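Local coordinates for protein phosphoribosylaminoimidazole-succinocarboxamide synthase (Pyrococcus horikoshii, PDB 3U55) that catalyses the ATP-dependent joining of L-aspartate to the carboxylate of carboxyaminoimidazole ribonucleotide, forming SAICAR in de novo purine biosynthesis, at residues 23-28 / 78-83. Residues are numbered along the deposited sequence; the frame is centred on the assembly and turned at random.
Sequences LIMEFK and LIVEKL
Leu23 and Met25 pair with Val80 and Leu78 where strands 22-27 and 77-81, the two central strands of a four-stranded antiparallel sheet in SAICAR synthetase, run side by side, with 13-17 and 69-72 as the outer strands. The axes of the short strand segments come within 4.7 Å, their N-to-C directions 131° apart, a marked twist for antiparallel neighbours. Leu23 and Val80 form one hydrogen-bonded pair, with Leu23 N to Val80 O at 2.9 Å and Val80 N nearly straight onto Leu23 O. Met25 and Leu78 form the next, each amide giving its hydrogen to the other's carbonyl. Between them Ile24 and Ile79 make a non-hydrogen-bonded pair, where Ile24 CA lies 3.4 Å from Leu78 O in a CA-H...O contact.

Side chains alternate across the sheet. On the face carrying Leu23, Met25, Leu78 and Val80, which helix 45-62 helps to cover through Val54 against Leu78, apolar groups interlock. Met25 is unbranched and flexible enough to reach along this face: CG stands anti to the backbone N (chi1 -179°), and the bend at chi3 (67°) brings CE within 3.9 Å of both Leu78 CD1 and Val80 CG1. Compact, beta-branched Val80 suits the middle of the patch: CG1 lies against Met25 CE, while CG2 packs 3.9 Å from Leu23 CG and also approaches Met25 CB. Replacing it with an alanine would probably open a gap between Met25 CE and Leu23 CG and leave the thioether end freer to turn. Leu78, branched one carbon farther out, also reaches Phe27, whose ring it meets obliquely, CG to CE2. On the other face, beta-branched Ile24 and Ile79 suit the extended backbone, and Ile24 CD1 rests 3.8 Å from Ile79 CG1. Just past the strand end at Glu81, Leu23 CD2 packs 3.7 Å from Lys82 CA.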
ATOM      1  N   LEU A  23       9.967 -27.408 -14.610  1.00 28.90           N
ATOM      2  CA  LEU A  23      11.186 -27.385 -13.816  1.00 27.97           C
ATOM      3  C   LEU A  23      10.978 -28.119 -12.495  1.00 26.47           C
ATOM      4  O   LEU A  23       9.868 -28.554 -12.179  1.00 25.64           O
ATOM      5  CB  LEU A  23      11.689 -25.952 -13.587  1.00 27.71           C
ATOM      6  CG  LEU A  23      10.889 -24.936 -12.764  1.00 29.61           C
ATOM      7  CD1 LEU A  23      11.836 -23.874 -12.233  1.00 31.69           C
ATOM      8  CD2 LEU A  23       9.776 -24.295 -13.592  1.00 27.86           C
ATOM      9  N   ILE A  24      12.060 -28.272 -11.744  1.00 27.36           N
ATOM     10  CA  ILE A  24      11.992 -28.895 -10.430  1.00 27.60           C
ATOM     11  C   ILE A  24      11.933 -27.823  -9.356  1.00 26.27           C
ATOM     12  O   ILE A  24      12.755 -26.907  -9.334  1.00 28.60           O
ATOM     13  CB  ILE A  24      13.201 -29.831 -10.171  1.00 28.86           C
ATOM     14  CG1 ILE A  24      13.173 -31.041 -11.119  1.00 29.56           C
ATOM     15  CG2 ILE A  24      13.267 -30.249  -8.688  1.00 28.64           C
ATOM     16  CD1 ILE A  24      11.985 -31.988 -10.948  1.00 34.88           C
ATOM     17  N   MET A  25      10.943 -27.933  -8.480  1.00 25.40           N
ATOM     18  CA  MET A  25      10.923 -27.133  -7.267  1.00 25.37           C
ATOM     19  C   MET A  25      11.297 -28.039  -6.102  1.00 24.77           C
ATOM     20  O   MET A  25      10.590 -29.004  -5.806  1.00 25.14           O
ATOM     21  CB  MET A  25       9.556 -26.492  -7.042  1.00 25.32           C
ATOM     22  CG  MET A  25       9.483 -25.611  -5.797  1.00 24.77           C
ATOM     23  SD  MET A  25       7.935 -24.679  -5.722  1.00 24.51           S
ATOM     24  CE  MET A  25       6.746 -25.989  -5.481  1.00 22.28           C
ATOM     25  N   GLU A  26      12.412 -27.716  -5.455  1.00 25.62           N
ATOM     26  CA  GLU A  26      12.977 -28.552  -4.394  1.00 26.46           C
ATOM     27  C   GLU A  26      12.926 -27.832  -3.052  1.00 24.52           C
ATOM     28  O   GLU A  26      13.393 -26.707  -2.935  1.00 24.88           O
ATOM     29  CB  GLU A  26      14.417 -28.934  -4.749  1.00 27.34           C
ATOM     30  CG  GLU A  26      15.135 -29.795  -3.715  1.00 33.86           C
ATOM     31  CD  GLU A  26      16.599 -29.990  -4.049  1.00 41.51           C
ATOM     32  OE1 GLU A  26      17.451 -29.628  -3.210  1.00 46.72           O
ATOM     33  OE2 GLU A  26      16.898 -30.492  -5.155  1.00 43.36           O
ATOM     34  N   PHE A  27      12.349 -28.490  -2.048  1.00 23.80           N
ATOM     35  CA  PHE A  27      12.192 -27.907  -0.717  1.00 22.66           C
ATOM     36  C   PHE A  27      13.372 -28.300   0.173  1.00 23.33           C
ATOM     37  O   PHE A  27      13.716 -29.477   0.269  1.00 22.10           O
ATOM     38  CB  PHE A  27      10.883 -28.376  -0.080  1.00 22.15           C
ATOM     39  CG  PHE A  27       9.637 -27.857  -0.763  1.00 24.19           C
ATOM     40  CD1 PHE A  27       8.843 -26.901  -0.143  1.00 25.26           C
ATOM     41  CD2 PHE A  27       9.248 -28.341  -2.007  1.00 26.17           C
ATOM     42  CE1 PHE A  27       7.682 -26.426  -0.755  1.00 23.37           C
ATOM     43  CE2 PHE A  27       8.092 -27.872  -2.632  1.00 27.22           C
ATOM     44  CZ  PHE A  27       7.307 -26.914  -2.002  1.00 25.94           C
ATOM     45  N   LYS A  28      13.976 -27.312   0.826  1.00 23.42           N
ATOM     46  CA  LYS A  28      15.154 -27.537   1.663  1.00 25.35           C
ATOM     47  C   LYS A  28      14.817 -27.411   3.147  1.00 26.09           C
ATOM     48  O   LYS A  28      13.728 -26.960   3.507  1.00 25.75           O
ATOM     49  CB  LYS A  28      16.268 -26.551   1.288  1.00 26.34           C
ATOM     50  CG  LYS A  28      16.815 -26.727  -0.121  1.00 26.61           C
ATOM     51  CD  LYS A  28      17.754 -25.588  -0.487  1.00 35.16           C
ATOM     52  N   LEU A  78       9.237 -31.380  -6.379  1.00 24.36           N
ATOM     53  CA  LEU A  78       8.004 -31.305  -7.146  1.00 23.64           C
ATOM     54  C   LEU A  78       8.355 -30.918  -8.575  1.00 22.79           C
ATOM     55  O   LEU A  78       9.289 -30.152  -8.803  1.00 25.08           O
ATOM     56  CB  LEU A  78       7.033 -30.265  -6.565  1.00 24.75           C
ATOM     57  CG  LEU A  78       6.510 -30.345  -5.126  1.00 26.43           C
ATOM     58  CD1 LEU A  78       5.210 -29.535  -5.002  1.00 20.15           C
ATOM     59  CD2 LEU A  78       6.285 -31.780  -4.692  1.00 24.11           C
ATOM     60  N   ILE A  79       7.612 -31.463  -9.530  1.00 22.65           N
ATOM     61  CA  ILE A  79       7.688 -31.006 -10.909  1.00 21.04           C
ATOM     62  C   ILE A  79       6.581 -29.980 -11.094  1.00 19.05           C
ATOM     63  O   ILE A  79       5.420 -30.253 -10.793  1.00 18.63           O
ATOM     64  CB  ILE A  79       7.522 -32.144 -11.924  1.00 21.39           C
ATOM     65  CG1 ILE A  79       8.525 -33.268 -11.635  1.00 23.27           C
ATOM     66  CG2 ILE A  79       7.736 -31.616 -13.344  1.00 19.78           C
ATOM     67  CD1 ILE A  79       8.192 -34.568 -12.325  1.00 25.64           C
ATOM     68  N   VAL A  80       6.971 -28.801 -11.567  1.00 19.86           N
ATOM     69  CA  VAL A  80       6.073 -27.660 -11.698  1.00 18.62           C
ATOM     70  C   VAL A  80       6.168 -27.064 -13.102  1.00 18.86           C
ATOM     71  O   VAL A  80       7.194 -27.193 -13.776  1.00 17.99           O
ATOM     72  CB  VAL A  80       6.336 -26.566 -10.604  1.00 17.04           C
ATOM     73  CG1 VAL A  80       6.086 -27.124  -9.199  1.00 14.29           C
ATOM     74  CG2 VAL A  80       7.751 -25.981 -10.709  1.00 20.17           C
ATOM     75  N   GLU A  81       5.079 -26.438 -13.536  1.00 19.00           N
ATOM     76  CA  GLU A  81       4.996 -25.770 -14.828  1.00 18.54           C
ATOM     77  C   GLU A  81       5.853 -24.503 -14.826  1.00 18.85           C
ATOM     78  O   GLU A  81       5.832 -23.738 -13.857  1.00 17.21           O
ATOM     79  CB  GLU A  81       3.533 -25.418 -15.087  1.00 19.56           C
ATOM     80  CG  GLU A  81       3.228 -24.824 -16.444  1.00 22.34           C
ATOM     81  CD  GLU A  81       1.759 -24.465 -16.594  1.00 25.52           C
ATOM     82  OE1 GLU A  81       1.011 -24.546 -15.593  1.00 28.07           O
ATOM     83  OE2 GLU A  81       1.353 -24.101 -17.715  1.00 29.80           O
ATOM     84  N   LYS A  82       6.620 -24.289 -15.895  1.00 17.67           N
ATOM     85  CA  LYS A  82       7.331 -23.023 -16.086  1.00 19.23           C
ATOM     86  C   LYS A  82       6.342 -21.902 -16.416  1.00 18.24           C
ATOM     87  O   LYS A  82       5.437 -22.084 -17.233  1.00 17.71           O
ATOM     88  CB  LYS A  82       8.396 -23.133 -17.191  1.00 20.86           C
ATOM     89  CG  LYS A  82       9.311 -21.914 -17.292  1.00 26.04           C
ATOM     90  CD  LYS A  82      10.358 -22.043 -18.395  1.00 31.49           C
ATOM     91  CE  LYS A  82      11.338 -20.878 -18.326  1.00 37.42           C
ATOM     92  NZ  LYS A  82      12.329 -20.874 -19.441  1.00 42.77           N
ATOM     93  N   LEU A  83       6.512 -20.757 -15.758  1.00 17.59           N
ATOM     94  CA  LEU A  83       5.629 -19.601 -15.948  1.00 17.76           C
ATOM     95  C   LEU A  83       6.435 -18.322 -16.080  1.00 17.11           C
ATOM     96  O   LEU A  83       7.567 -18.247 -15.611  1.00 18.51           O
ATOM     97  CB  LEU A  83       4.677 -19.453 -14.754  1.00 15.61           C
ATOM     98  CG  LEU A  83       3.771 -20.619 -14.347  1.00 17.45           C
ATOM     99  CD1 LEU A  83       3.183 -20.348 -12.965  1.00 18.72           C
ATOM    100  CD2 LEU A  83       2.666 -20.865 -15.363  1.00 16.95           C
TER